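Local coordinates for halogenase (Chondromyces crocatus, PDB 3E1T), which probably uses bound FAD in its reduced form to chlorinate a compound on the chondrochloren biosynthetic pathway, at residues Arg185-Val190 and Phe307-Phe312; Val236-Ala241 and Arg283-Tyr288. All blocks are in the same frame, centred on the assembly; numbering follows the deposited sequence.

Contact 1 of 2, residues Arg185-Val190 and Phe307-Phe312. With FAD (flavin-adenine dinucleotide), chain C.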
ATOM      1  N   ARG A 185      -5.113   9.022 -13.038  1.00 30.28           N
ATOM      2  CA  ARG A 185      -6.097   8.641 -14.059  1.00 31.37           C
ATOM      3  C   ARG A 185      -5.885   7.212 -14.604  1.00 30.43           C
ATOM      4  O   ARG A 185      -6.794   6.613 -15.183  1.00 30.77           O
ATOM      5  CB  ARG A 185      -6.125   9.677 -15.187  1.00 32.42           C
ATOM      6  CG  ARG A 185      -6.547  11.044 -14.692  1.00 36.36           C
ATOM      7  CD  ARG A 185      -6.752  12.061 -15.816  1.00 44.26           C
ATOM      8  NE  ARG A 185      -6.306  13.393 -15.393  1.00 49.51           N
ATOM      9  CZ  ARG A 185      -6.976  14.215 -14.583  1.00 52.29           C
ATOM     10  NH1 ARG A 185      -8.161  13.872 -14.083  1.00 53.63           N
ATOM     11  NH2 ARG A 185      -6.451  15.397 -14.269  1.00 53.48           N
ATOM     12  N   PHE A 186      -4.697   6.661 -14.394  1.00 29.26           N
ATOM     13  CA  PHE A 186      -4.392   5.304 -14.845  1.00 28.03           C
ATOM     14  C   PHE A 186      -5.067   4.237 -13.992  1.00 27.85           C
ATOM     15  O   PHE A 186      -5.713   3.346 -14.519  1.00 27.53           O
ATOM     16  CB  PHE A 186      -2.883   5.058 -14.876  1.00 27.85           C
ATOM     17  CG  PHE A 186      -2.500   3.784 -15.597  1.00 27.89           C
ATOM     18  CD1 PHE A 186      -2.357   3.775 -16.979  1.00 27.25           C
ATOM     19  CD2 PHE A 186      -2.318   2.594 -14.892  1.00 26.26           C
ATOM     20  CE1 PHE A 186      -2.024   2.594 -17.654  1.00 27.50           C
ATOM     21  CE2 PHE A 186      -1.995   1.408 -15.545  1.00 27.53           C
ATOM     22  CZ  PHE A 186      -1.842   1.411 -16.938  1.00 27.32           C
ATOM     23  N   PHE A 187      -4.876   4.316 -12.674  1.00 26.91           N
ATOM     24  CA  PHE A 187      -5.411   3.326 -11.750  1.00 26.18           C
ATOM     25  C   PHE A 187      -6.817   3.708 -11.285  1.00 26.73           C
ATOM     26  O   PHE A 187      -7.103   3.758 -10.090  1.00 25.92           O
ATOM     27  CB  PHE A 187      -4.450   3.134 -10.564  1.00 25.38           C
ATOM     28  CG  PHE A 187      -3.065   2.687 -10.976  1.00 23.93           C
ATOM     29  CD1 PHE A 187      -2.826   1.366 -11.339  1.00 22.37           C
ATOM     30  CD2 PHE A 187      -2.023   3.592 -11.034  1.00 22.26           C
ATOM     31  CE1 PHE A 187      -1.559   0.952 -11.737  1.00 22.97           C
ATOM     32  CE2 PHE A 187      -0.748   3.191 -11.414  1.00 22.22           C
ATOM     33  CZ  PHE A 187      -0.520   1.849 -11.753  1.00 23.37           C
ATOM     34  N   GLN A 188      -7.693   3.953 -12.254  1.00 27.29           N
ATOM     35  CA  GLN A 188      -9.069   4.359 -11.995  1.00 28.76           C
ATOM     36  C   GLN A 188      -9.921   3.103 -11.861  1.00 28.15           C
ATOM     37  O   GLN A 188     -10.752   2.789 -12.725  1.00 27.78           O
ATOM     38  CB  GLN A 188      -9.559   5.240 -13.144  1.00 29.15           C
ATOM     39  CG  GLN A 188     -10.712   6.165 -12.800  1.00 34.37           C
ATOM     40  CD  GLN A 188     -10.899   7.247 -13.855  1.00 39.29           C
ATOM     41  OE1 GLN A 188     -10.007   8.075 -14.077  1.00 41.80           O
ATOM     42  NE2 GLN A 188     -12.047   7.229 -14.530  1.00 41.55           N
ATOM     43  N   ASN A 189      -9.685   2.383 -10.765  1.00 28.19           N
ATOM     44  CA  ASN A 189     -10.237   1.059 -10.554  1.00 28.17           C
ATOM     45  C   ASN A 189     -11.035   1.028  -9.258  1.00 28.63           C
ATOM     46  O   ASN A 189     -10.850   1.886  -8.386  1.00 28.61           O
ATOM     47  CB  ASN A 189      -9.117   0.013 -10.454  1.00 28.16           C
ATOM     48  CG  ASN A 189      -8.073   0.126 -11.559  1.00 28.03           C
ATOM     49  OD1 ASN A 189      -6.901  -0.220 -11.350  1.00 27.83           O
ATOM     50  ND2 ASN A 189      -8.488   0.577 -12.739  1.00 26.29           N
ATOM     51  N   VAL A 190     -11.929   0.047  -9.150  1.00 28.41           N
ATOM     52  CA  VAL A 190     -12.631  -0.241  -7.917  1.00 28.90           C
ATOM     53  C   VAL A 190     -12.392  -1.705  -7.551  1.00 28.68           C
ATOM     54  O   VAL A 190     -12.412  -2.581  -8.423  1.00 28.33           O
ATOM     55  CB  VAL A 190     -14.146   0.048  -8.027  1.00 28.96           C
ATOM     56  CG1 VAL A 190     -14.379   1.513  -8.355  1.00 29.61           C
ATOM     57  CG2 VAL A 190     -14.774  -0.823  -9.095  1.00 31.12           C
ATOM     58  N   PHE A 307      -0.993   6.228  -2.441  1.00 25.79           N
ATOM     59  CA  PHE A 307      -1.198   4.798  -2.684  1.00 25.61           C
ATOM     60  C   PHE A 307      -1.213   4.537  -4.205  1.00 24.81           C
ATOM     61  O   PHE A 307      -1.726   5.356  -4.967  1.00 23.26           O
ATOM     62  CB  PHE A 307      -2.491   4.296  -2.031  1.00 26.44           C
ATOM     63  CG  PHE A 307      -2.721   2.818  -2.213  1.00 27.34           C
ATOM     64  CD1 PHE A 307      -1.889   1.888  -1.588  1.00 27.81           C
ATOM     65  CD2 PHE A 307      -3.741   2.360  -3.045  1.00 28.75           C
ATOM     66  CE1 PHE A 307      -2.086   0.528  -1.777  1.00 26.90           C
ATOM     67  CE2 PHE A 307      -3.942   1.004  -3.245  1.00 28.07           C
ATOM     68  CZ  PHE A 307      -3.120   0.085  -2.597  1.00 28.58           C
ATOM     69  N   VAL A 308      -0.633   3.416  -4.635  1.00 23.75           N
ATOM     70  CA  VAL A 308      -0.651   3.043  -6.066  1.00 23.51           C
ATOM     71  C   VAL A 308      -1.851   2.152  -6.454  1.00 23.04           C
ATOM     72  O   VAL A 308      -2.827   2.648  -7.003  1.00 23.41           O
ATOM     73  CB  VAL A 308       0.678   2.398  -6.540  1.00 23.61           C
ATOM     74  CG1 VAL A 308       0.674   2.281  -8.082  1.00 23.81           C
ATOM     75  CG2 VAL A 308       1.881   3.238  -6.088  1.00 23.31           C
ATOM     76  N   ASP A 309      -1.767   0.849  -6.175  1.00 23.22           N
ATOM     77  CA  ASP A 309      -2.739  -0.143  -6.653  1.00 24.47           C
ATOM     78  C   ASP A 309      -2.363  -1.470  -5.997  1.00 24.49           C
ATOM     79  O   ASP A 309      -1.202  -1.676  -5.684  1.00 25.81           O
ATOM     80  CB  ASP A 309      -2.687  -0.241  -8.203  1.00 23.99           C
ATOM     81  CG  ASP A 309      -3.789  -1.107  -8.789  1.00 25.61           C
ATOM     82  OD1 ASP A 309      -4.935  -0.626  -8.946  1.00 28.92           O
ATOM     83  OD2 ASP A 309      -3.506  -2.286  -9.112  1.00 28.35           O
ATOM     84  N   PRO A 310      -3.338  -2.360  -5.758  1.00 24.89           N
ATOM     85  CA  PRO A 310      -3.049  -3.600  -5.025  1.00 25.74           C
ATOM     86  C   PRO A 310      -2.157  -4.655  -5.698  1.00 26.54           C
ATOM     87  O   PRO A 310      -1.741  -5.591  -5.011  1.00 26.48           O
ATOM     88  CB  PRO A 310      -4.443  -4.212  -4.790  1.00 25.47           C
ATOM     89  CG  PRO A 310      -5.414  -3.128  -5.071  1.00 25.14           C
ATOM     90  CD  PRO A 310      -4.770  -2.250  -6.076  1.00 24.70           C
ATOM     91  N   VAL A 311      -1.873  -4.551  -6.998  1.00 27.12           N
ATOM     92  CA  VAL A 311      -1.065  -5.606  -7.614  1.00 27.80           C
ATOM     93  C   VAL A 311       0.382  -5.450  -7.162  1.00 28.38           C
ATOM     94  O   VAL A 311       0.893  -4.328  -7.095  1.00 28.91           O
ATOM     95  CB  VAL A 311      -1.218  -5.701  -9.160  1.00 28.07           C
ATOM     96  CG1 VAL A 311      -0.789  -4.444  -9.850  1.00 26.92           C
ATOM     97  CG2 VAL A 311      -0.436  -6.911  -9.700  1.00 28.92           C
ATOM     98  N   PHE A 312       1.013  -6.582  -6.844  1.00 28.21           N
ATOM     99  CA  PHE A 312       2.325  -6.650  -6.190  1.00 28.65           C
ATOM    100  C   PHE A 312       2.399  -6.167  -4.725  1.00 28.68           C
ATOM    101  O   PHE A 312       3.479  -6.092  -4.149  1.00 28.97           O
ATOM    102  CB  PHE A 312       3.445  -6.062  -7.067  1.00 29.08           C
ATOM    103  CG  PHE A 312       3.844  -6.962  -8.205  1.00 30.58           C
ATOM    104  CD1 PHE A 312       3.512  -6.641  -9.515  1.00 29.95           C
ATOM    105  CD2 PHE A 312       4.526  -8.152  -7.958  1.00 31.08           C
ATOM    106  CE1 PHE A 312       3.870  -7.486 -10.569  1.00 32.42           C
ATOM    107  CE2 PHE A 312       4.896  -8.993  -8.998  1.00 31.90           C
ATOM    108  CZ  PHE A 312       4.562  -8.661 -10.314  1.00 30.35           C
TER
HETATM  109  PA  FAD C 600      -4.594   2.134   7.685  1.00 27.39           P
HETATM  110  O1A FAD C 600      -4.223   0.674   7.685  1.00 28.07           O
HETATM  111  O2A FAD C 600      -5.811   2.478   6.899  1.00 26.90           O
HETATM  112  O5B FAD C 600      -4.836   2.564   9.223  1.00 26.81           O
HETATM  113  C5B FAD C 600      -5.144   3.902   9.578  1.00 28.95           C
HETATM  114  C4B FAD C 600      -5.783   3.925  10.971  1.00 31.44           C
HETATM  115  O4B FAD C 600      -6.209   5.229  11.310  1.00 31.30           O
HETATM  116  C3B FAD C 600      -7.021   3.036  11.023  1.00 33.36           C
HETATM  117  O3B FAD C 600      -6.850   2.120  12.080  1.00 36.68           O
HETATM  118  C2B FAD C 600      -8.171   3.975  11.322  1.00 33.90           C
HETATM  119  O2B FAD C 600      -9.050   3.387  12.240  1.00 31.82           O
HETATM  120  C1B FAD C 600      -7.470   5.176  11.929  1.00 33.58           C
HETATM  121  N9A FAD C 600      -8.142   6.473  11.731  1.00 35.59           N
HETATM  122  C8A FAD C 600      -8.826   6.937  10.636  1.00 35.61           C
HETATM  123  N7A FAD C 600      -9.245   8.194  10.909  1.00 36.82           N
HETATM  124  C5A FAD C 600      -8.829   8.544  12.151  1.00 36.30           C
HETATM  125  C6A FAD C 600      -8.982   9.697  12.936  1.00 35.67           C
HETATM  126  N6A FAD C 600      -9.766  10.711  12.546  1.00 35.08           N
HETATM  127  N1A FAD C 600      -8.418   9.728  14.189  1.00 34.72           N
HETATM  128  C2A FAD C 600      -7.744   8.646  14.693  1.00 35.06           C
HETATM  129  N3A FAD C 600      -7.612   7.514  13.917  1.00 35.80           N
HETATM  130  C4A FAD C 600      -8.135   7.466  12.671  1.00 35.76           C
HETATM  131  N1  FAD C 600      -1.409  -3.602   0.990  1.00 26.79           N
HETATM  132  C2  FAD C 600      -0.563  -4.662   1.160  1.00 27.58           C
HETATM  133  O2  FAD C 600       0.503  -4.464   1.738  1.00 27.48           O
HETATM  134  N3  FAD C 600      -0.919  -5.905   0.668  1.00 27.48           N
HETATM  135  C4  FAD C 600      -2.134  -6.092   0.016  1.00 28.11           C
HETATM  136  O4  FAD C 600      -2.464  -7.202  -0.404  1.00 28.29           O
HETATM  137  C4X FAD C 600      -2.985  -5.009  -0.167  1.00 28.01           C
HETATM  138  N5  FAD C 600      -4.200  -5.153  -0.810  1.00 27.79           N
HETATM  139  C5X FAD C 600      -5.031  -4.061  -0.969  1.00 27.53           C
HETATM  140  C6  FAD C 600      -6.259  -4.192  -1.626  1.00 27.51           C
HETATM  141  C7  FAD C 600      -7.094  -3.076  -1.784  1.00 27.65           C
HETATM  142  C7M FAD C 600      -8.296  -3.186  -2.679  1.00 25.87           C
HETATM  143  C8  FAD C 600      -6.703  -1.825  -1.290  1.00 27.39           C
HETATM  144  C8M FAD C 600      -7.470  -0.564  -1.615  1.00 27.78           C
HETATM  145  C9  FAD C 600      -5.486  -1.706  -0.628  1.00 27.85           C
HETATM  146  C9A FAD C 600      -4.644  -2.813  -0.466  1.00 27.85           C
HETATM  147  N10 FAD C 600      -3.443  -2.665   0.201  1.00 27.92           N
HETATM  148  C10 FAD C 600      -2.610  -3.754   0.343  1.00 27.86           C
HETATM  149  C1' FAD C 600      -3.070  -1.341   0.847  1.00 28.31           C
HETATM  150  C2' FAD C 600      -3.240  -1.314   2.370  1.00 29.21           C
HETATM  151  O2' FAD C 600      -4.618  -1.449   2.656  1.00 28.68           O
HETATM  152  C3' FAD C 600      -2.736   0.013   2.958  1.00 27.50           C
HETATM  153  O3' FAD C 600      -1.617   0.487   2.240  1.00 28.41           O
HETATM  154  C4' FAD C 600      -2.293  -0.055   4.419  1.00 28.28           C
HETATM  155  O4' FAD C 600      -3.385  -0.439   5.224  1.00 27.62           O
HETATM  156  C5' FAD C 600      -1.797   1.323   4.860  1.00 26.01           C
HETATM  157  O5' FAD C 600      -1.697   1.362   6.257  1.00 27.86           O
HETATM  158  P   FAD C 600      -1.857   2.741   7.066  1.00 25.76           P
HETATM  159  O1P FAD C 600      -1.204   2.585   8.423  1.00 26.39           O
HETATM  160  O2P FAD C 600      -1.222   3.869   6.317  1.00 22.01           O
HETATM  161  O3P FAD C 600      -3.417   3.032   7.102  1.00 23.76           O
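The backbones of F187 and D309 come nearest here, with their CA atoms 6.7 Å apart, and F187 sits at the centre of an inverse gamma turn. In this FAD-dependent halogenase the contact joins the lead-in to strand 189-197 with the loop between strand 306-307 and helix 315-333. That loop lies beside the flavin. F187 has CG beside its backbone N (chi1 -59°), which turns the ring onto the side chains of V308 and D309. V308 CG1 sits over one face of the ring as a CH-pi contact, 4.1 Å from the centroid. F186 CD2 lies over the opposite face, 3.5 Å above the plane. The rings of Y359 and Y366 meet F187 edge-to-face. D309 comes in obliquely, with its CB 3.5 Å from F187 CD1 and its carboxylate plane 28° from the ring plane. The buried carboxylate is held at both oxygens: a tyrosine hydroxyl from segment 283-288 bonds to OD1 and Y366 OH to OD2. These two bonds probably fix its rotation. On the cofactor side, the F307 ring reaches the FAD, with F307 CE1 3.4 Å from FAD C1'.

Contact 2 of 2, residues Val236-Ala241 and Arg283-Tyr288. With FAD (flavin-adenine dinucleotide), chain C.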
ATOM      1  N   VAL A 236     -11.819  -4.054 -10.827  1.00 27.54           N
ATOM      2  CA  VAL A 236     -12.469  -3.762 -12.109  1.00 28.36           C
ATOM      3  C   VAL A 236     -12.481  -2.237 -12.368  1.00 29.66           C
ATOM      4  O   VAL A 236     -11.937  -1.474 -11.573  1.00 28.66           O
ATOM      5  CB  VAL A 236     -13.897  -4.404 -12.167  1.00 28.58           C
ATOM      6  CG1 VAL A 236     -13.815  -5.947 -12.032  1.00 26.59           C
ATOM      7  CG2 VAL A 236     -14.812  -3.851 -11.080  1.00 29.14           C
ATOM      8  N   SER A 237     -13.064  -1.800 -13.485  1.00 31.03           N
ATOM      9  CA  SER A 237     -13.127  -0.381 -13.813  1.00 32.66           C
ATOM     10  C   SER A 237     -14.060   0.380 -12.875  1.00 33.97           C
ATOM     11  O   SER A 237     -15.109  -0.128 -12.475  1.00 33.91           O
ATOM     12  CB  SER A 237     -13.574  -0.169 -15.264  1.00 32.05           C
ATOM     13  OG  SER A 237     -14.995  -0.184 -15.351  1.00 34.00           O
ATOM     14  N   ARG A 238     -13.668   1.611 -12.550  1.00 36.56           N
ATOM     15  CA  ARG A 238     -14.519   2.544 -11.814  1.00 38.90           C
ATOM     16  C   ARG A 238     -15.912   2.665 -12.445  1.00 40.24           C
ATOM     17  O   ARG A 238     -16.907   2.799 -11.739  1.00 40.36           O
ATOM     18  CB  ARG A 238     -13.854   3.925 -11.734  1.00 38.69           C
ATOM     19  CG  ARG A 238     -14.489   4.843 -10.694  1.00 38.90           C
ATOM     20  CD  ARG A 238     -13.940   6.279 -10.722  1.00 39.82           C
ATOM     21  NE  ARG A 238     -14.337   6.991  -9.505  1.00 42.45           N
ATOM     22  CZ  ARG A 238     -15.504   7.612  -9.339  1.00 44.30           C
ATOM     23  NH1 ARG A 238     -16.399   7.636 -10.320  1.00 45.92           N
ATOM     24  NH2 ARG A 238     -15.780   8.214  -8.191  1.00 45.25           N
ATOM     25  N   GLU A 239     -15.968   2.612 -13.775  1.00 42.56           N
ATOM     26  CA  GLU A 239     -17.236   2.714 -14.521  1.00 44.92           C
ATOM     27  C   GLU A 239     -18.171   1.533 -14.257  1.00 46.04           C
ATOM     28  O   GLU A 239     -19.391   1.701 -14.180  1.00 46.01           O
ATOM     29  CB  GLU A 239     -16.969   2.846 -16.023  1.00 45.28           C
ATOM     30  CG  GLU A 239     -16.301   4.155 -16.429  1.00 47.79           C
ATOM     31  CD  GLU A 239     -14.895   4.297 -15.864  1.00 51.10           C
ATOM     32  OE1 GLU A 239     -14.048   3.415 -16.141  1.00 51.82           O
ATOM     33  OE2 GLU A 239     -14.643   5.292 -15.138  1.00 52.91           O
ATOM     34  N   ALA A 240     -17.590   0.346 -14.108  1.00 47.66           N
ATOM     35  CA  ALA A 240     -18.352  -0.869 -13.806  1.00 49.29           C
ATOM     36  C   ALA A 240     -19.017  -0.799 -12.438  1.00 50.68           C
ATOM     37  O   ALA A 240     -20.116  -1.318 -12.259  1.00 50.82           O
ATOM     38  CB  ALA A 240     -17.458  -2.095 -13.891  1.00 49.04           C
ATOM     39  N   ALA A 241     -18.351  -0.146 -11.488  1.00 52.38           N
ATOM     40  CA  ALA A 241     -18.845  -0.023 -10.116  1.00 54.37           C
ATOM     41  C   ALA A 241     -20.193   0.673 -10.029  1.00 55.58           C
ATOM     42  O   ALA A 241     -21.038   0.300  -9.216  1.00 55.64           O
ATOM     43  CB  ALA A 241     -17.839   0.708  -9.251  1.00 54.49           C
ATOM     44  N   ARG A 283     -13.806  -0.670  -2.429  1.00 34.09           N
ATOM     45  CA  ARG A 283     -12.854   0.424  -2.341  1.00 32.81           C
ATOM     46  C   ARG A 283     -12.690   1.065  -3.720  1.00 33.05           C
ATOM     47  O   ARG A 283     -12.494   0.383  -4.718  1.00 32.33           O
ATOM     48  CB  ARG A 283     -11.502  -0.042  -1.801  1.00 32.83           C
ATOM     49  CG  ARG A 283     -11.455  -0.256  -0.288  1.00 31.49           C
ATOM     50  CD  ARG A 283     -11.469   1.079   0.509  1.00 31.28           C
ATOM     51  NE  ARG A 283     -10.358   1.964   0.148  1.00 30.48           N
ATOM     52  CZ  ARG A 283      -9.104   1.812   0.563  1.00 30.16           C
ATOM     53  NH1 ARG A 283      -8.777   0.821   1.382  1.00 28.95           N
ATOM     54  NH2 ARG A 283      -8.174   2.669   0.167  1.00 29.74           N
ATOM     55  N   LYS A 284     -12.757   2.384  -3.747  1.00 32.57           N
ATOM     56  CA  LYS A 284     -12.819   3.146  -4.973  1.00 33.14           C
ATOM     57  C   LYS A 284     -11.903   4.344  -4.798  1.00 32.33           C
ATOM     58  O   LYS A 284     -11.592   4.719  -3.666  1.00 32.95           O
ATOM     59  CB  LYS A 284     -14.275   3.575  -5.162  1.00 33.63           C
ATOM     60  CG  LYS A 284     -14.592   4.535  -6.271  1.00 36.55           C
ATOM     61  CD  LYS A 284     -16.098   4.569  -6.513  1.00 39.92           C
ATOM     62  CE  LYS A 284     -16.882   4.874  -5.226  1.00 43.45           C
ATOM     63  NZ  LYS A 284     -16.766   6.300  -4.771  1.00 45.51           N
ATOM     64  N   ASP A 285     -11.455   4.936  -5.903  1.00 31.31           N
ATOM     65  CA  ASP A 285     -10.657   6.160  -5.849  1.00 30.38           C
ATOM     66  C   ASP A 285      -9.516   6.011  -4.838  1.00 29.15           C
ATOM     67  O   ASP A 285      -9.255   6.924  -4.053  1.00 28.60           O
ATOM     68  CB  ASP A 285     -11.553   7.378  -5.488  1.00 30.57           C
ATOM     69  CG  ASP A 285     -12.592   7.683  -6.554  1.00 31.14           C
ATOM     70  OD1 ASP A 285     -12.240   7.663  -7.748  1.00 31.98           O
ATOM     71  OD2 ASP A 285     -13.769   7.943  -6.202  1.00 34.39           O
ATOM     72  N   TYR A 286      -8.846   4.852  -4.862  1.00 27.55           N
ATOM     73  CA  TYR A 286      -7.755   4.568  -3.941  1.00 26.25           C
ATOM     74  C   TYR A 286      -6.376   4.964  -4.453  1.00 25.31           C
ATOM     75  O   TYR A 286      -5.416   4.955  -3.674  1.00 24.61           O
ATOM     76  CB  TYR A 286      -7.748   3.080  -3.555  1.00 27.23           C
ATOM     77  CG  TYR A 286      -7.653   2.110  -4.732  1.00 26.85           C
ATOM     78  CD1 TYR A 286      -6.504   2.040  -5.532  1.00 27.94           C
ATOM     79  CD2 TYR A 286      -8.710   1.250  -5.027  1.00 27.42           C
ATOM     80  CE1 TYR A 286      -6.422   1.135  -6.615  1.00 28.17           C
ATOM     81  CE2 TYR A 286      -8.637   0.341  -6.097  1.00 28.90           C
ATOM     82  CZ  TYR A 286      -7.502   0.293  -6.883  1.00 28.77           C
ATOM     83  OH  TYR A 286      -7.439  -0.622  -7.920  1.00 28.97           O
ATOM     84  N   SER A 287      -6.251   5.301  -5.736  1.00 23.30           N
ATOM     85  CA  SER A 287      -4.918   5.627  -6.285  1.00 22.87           C
ATOM     86  C   SER A 287      -4.685   7.135  -6.358  1.00 22.52           C
ATOM     87  O   SER A 287      -5.404   7.830  -7.052  1.00 22.22           O
ATOM     88  CB  SER A 287      -4.701   5.011  -7.665  1.00 22.57           C
ATOM     89  OG  SER A 287      -3.325   5.146  -8.049  1.00 23.05           O
ATOM     90  N   TYR A 288      -3.681   7.628  -5.641  1.00 22.24           N
ATOM     91  CA  TYR A 288      -3.472   9.081  -5.504  1.00 23.22           C
ATOM     92  C   TYR A 288      -2.114   9.369  -4.902  1.00 23.51           C
ATOM     93  O   TYR A 288      -1.467   8.479  -4.356  1.00 22.70           O
ATOM     94  CB  TYR A 288      -4.565   9.728  -4.623  1.00 22.89           C
ATOM     95  CG  TYR A 288      -4.743   9.037  -3.299  1.00 23.39           C
ATOM     96  CD1 TYR A 288      -3.819   9.208  -2.277  1.00 24.21           C
ATOM     97  CD2 TYR A 288      -5.836   8.187  -3.075  1.00 26.27           C
ATOM     98  CE1 TYR A 288      -3.964   8.552  -1.058  1.00 23.75           C
ATOM     99  CE2 TYR A 288      -5.989   7.527  -1.854  1.00 24.41           C
ATOM    100  CZ  TYR A 288      -5.036   7.714  -0.857  1.00 24.29           C
ATOM    101  OH  TYR A 288      -5.159   7.061   0.346  1.00 22.47           O
TER
HETATM  102  PA  FAD C 600      -4.594   2.134   7.685  1.00 27.39           P
HETATM  103  O1A FAD C 600      -4.223   0.674   7.685  1.00 28.07           O
HETATM  104  O2A FAD C 600      -5.811   2.478   6.899  1.00 26.90           O
HETATM  105  O5B FAD C 600      -4.836   2.564   9.223  1.00 26.81           O
HETATM  106  C5B FAD C 600      -5.144   3.902   9.578  1.00 28.95           C
HETATM  107  C4B FAD C 600      -5.783   3.925  10.971  1.00 31.44           C
HETATM  108  O4B FAD C 600      -6.209   5.229  11.310  1.00 31.30           O
HETATM  109  C3B FAD C 600      -7.021   3.036  11.023  1.00 33.36           C
HETATM  110  O3B FAD C 600      -6.850   2.120  12.080  1.00 36.68           O
HETATM  111  C2B FAD C 600      -8.171   3.975  11.322  1.00 33.90           C
HETATM  112  O2B FAD C 600      -9.050   3.387  12.240  1.00 31.82           O
HETATM  113  C1B FAD C 600      -7.470   5.176  11.929  1.00 33.58           C
HETATM  114  N9A FAD C 600      -8.142   6.473  11.731  1.00 35.59           N
HETATM  115  C8A FAD C 600      -8.826   6.937  10.636  1.00 35.61           C
HETATM  116  N7A FAD C 600      -9.245   8.194  10.909  1.00 36.82           N
HETATM  117  C5A FAD C 600      -8.829   8.544  12.151  1.00 36.30           C
HETATM  118  C6A FAD C 600      -8.982   9.697  12.936  1.00 35.67           C
HETATM  119  N6A FAD C 600      -9.766  10.711  12.546  1.00 35.08           N
HETATM  120  N1A FAD C 600      -8.418   9.728  14.189  1.00 34.72           N
HETATM  121  C2A FAD C 600      -7.744   8.646  14.693  1.00 35.06           C
HETATM  122  N3A FAD C 600      -7.612   7.514  13.917  1.00 35.80           N
HETATM  123  C4A FAD C 600      -8.135   7.466  12.671  1.00 35.76           C
HETATM  124  N1  FAD C 600      -1.409  -3.602   0.990  1.00 26.79           N
HETATM  125  C2  FAD C 600      -0.563  -4.662   1.160  1.00 27.58           C
HETATM  126  O2  FAD C 600       0.503  -4.464   1.738  1.00 27.48           O
HETATM  127  N3  FAD C 600      -0.919  -5.905   0.668  1.00 27.48           N
HETATM  128  C4  FAD C 600      -2.134  -6.092   0.016  1.00 28.11           C
HETATM  129  O4  FAD C 600      -2.464  -7.202  -0.404  1.00 28.29           O
HETATM  130  C4X FAD C 600      -2.985  -5.009  -0.167  1.00 28.01           C
HETATM  131  N5  FAD C 600      -4.200  -5.153  -0.810  1.00 27.79           N
HETATM  132  C5X FAD C 600      -5.031  -4.061  -0.969  1.00 27.53           C
HETATM  133  C6  FAD C 600      -6.259  -4.192  -1.626  1.00 27.51           C
HETATM  134  C7  FAD C 600      -7.094  -3.076  -1.784  1.00 27.65           C
HETATM  135  C7M FAD C 600      -8.296  -3.186  -2.679  1.00 25.87           C
HETATM  136  C8  FAD C 600      -6.703  -1.825  -1.290  1.00 27.39           C
HETATM  137  C8M FAD C 600      -7.470  -0.564  -1.615  1.00 27.78           C
HETATM  138  C9  FAD C 600      -5.486  -1.706  -0.628  1.00 27.85           C
HETATM  139  C9A FAD C 600      -4.644  -2.813  -0.466  1.00 27.85           C
HETATM  140  N10 FAD C 600      -3.443  -2.665   0.201  1.00 27.92           N
HETATM  141  C10 FAD C 600      -2.610  -3.754   0.343  1.00 27.86           C
HETATM  142  C1' FAD C 600      -3.070  -1.341   0.847  1.00 28.31           C
HETATM  143  C2' FAD C 600      -3.240  -1.314   2.370  1.00 29.21           C
HETATM  144  O2' FAD C 600      -4.618  -1.449   2.656  1.00 28.68           O
HETATM  145  C3' FAD C 600      -2.736   0.013   2.958  1.00 27.50           C
HETATM  146  O3' FAD C 600      -1.617   0.487   2.240  1.00 28.41           O
HETATM  147  C4' FAD C 600      -2.293  -0.055   4.419  1.00 28.28           C
HETATM  148  O4' FAD C 600      -3.385  -0.439   5.224  1.00 27.62           O
HETATM  149  C5' FAD C 600      -1.797   1.323   4.860  1.00 26.01           C
HETATM  150  O5' FAD C 600      -1.697   1.362   6.257  1.00 27.86           O
HETATM  151  P   FAD C 600      -1.857   2.741   7.066  1.00 25.76           P
HETATM  152  O1P FAD C 600      -1.204   2.585   8.423  1.00 26.39           O
HETATM  153  O2P FAD C 600      -1.222   3.869   6.317  1.00 22.01           O
HETATM  154  O3P FAD C 600      -3.417   3.032   7.102  1.00 23.76           O
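D285 OD2 is approached by two cationic groups. R238 NH2 gives it a hydrogen bond of 2.8 Å, nearly straight at 171°. K284 NZ is the second, a long ion pair at 3.7 Å from OD2. R238 also donates from NE to D285 OD1, again at 2.8 Å. The arginine thus grips the carboxylate side-on with two nitrogens, one to each oxygen. The two planes are nearly coplanar, 26° apart. OD2 uses its syn lone pair and meets NH2 in the guanidinium plane. OD1 is also met on its syn side, but NE lies out of the carboxylate plane. R238 reaches this far because its chain is extended from CG to NE, with CG anti to the backbone N (chi1 -165°). K284 lies over one guanidinium face, its CD 3.8 Å above the plane. Its chain then bends, leaving K284 NZ 4.0 Å from R238 NH2. The shared carboxylate probably offsets these like charges. The salt-bridge network spans strand 189-197, which pairs antiparallel with both 229-237 and 281-284 in the large mixed sheet. V190 of that middle strand is touched by K284, A241 and R238. With an alanine here instead of R238, D285 would probably lose its two-pronged mate and K284 CD the flat group it packs on. R238 follows S237, the N-cap of a short, weakly bonded helix at about 238-241; S237 OG accepts from A240 N at 2.9 Å. R283, on the strand 281-284, turns to the cofactor. Bends at chi2 and chi3 bring one face of its guanidinium against a flavin methyl, FAD C8M, which lies 3.4 Å above the guanidinium plane and offset toward the rim.

In the fold
The centres of contacts 1 and 2 are about 8 Å apart. Contact 1 is buried, while contact 2 lies at the surface of the same sheet. Strand 189-197 connects them, with V190 N 2.9 Å from V236 O in a probable backbone hydrogen bond. Residues 283-288 run from the salt bridge of contact 2 to the loop of contact 1. There Y286 OH lies 2.7 Å from D309 OD1, and S287 OG lies 2.8 Å from V308 O. Both contacts reach the flavin. P310 of contact 1 has its CB 3.6 Å from FAD C6, and R283 of contact 2 has its NH1 3.6 Å from FAD C8M. Together they line the dimethylbenzene part of the FAD pocket.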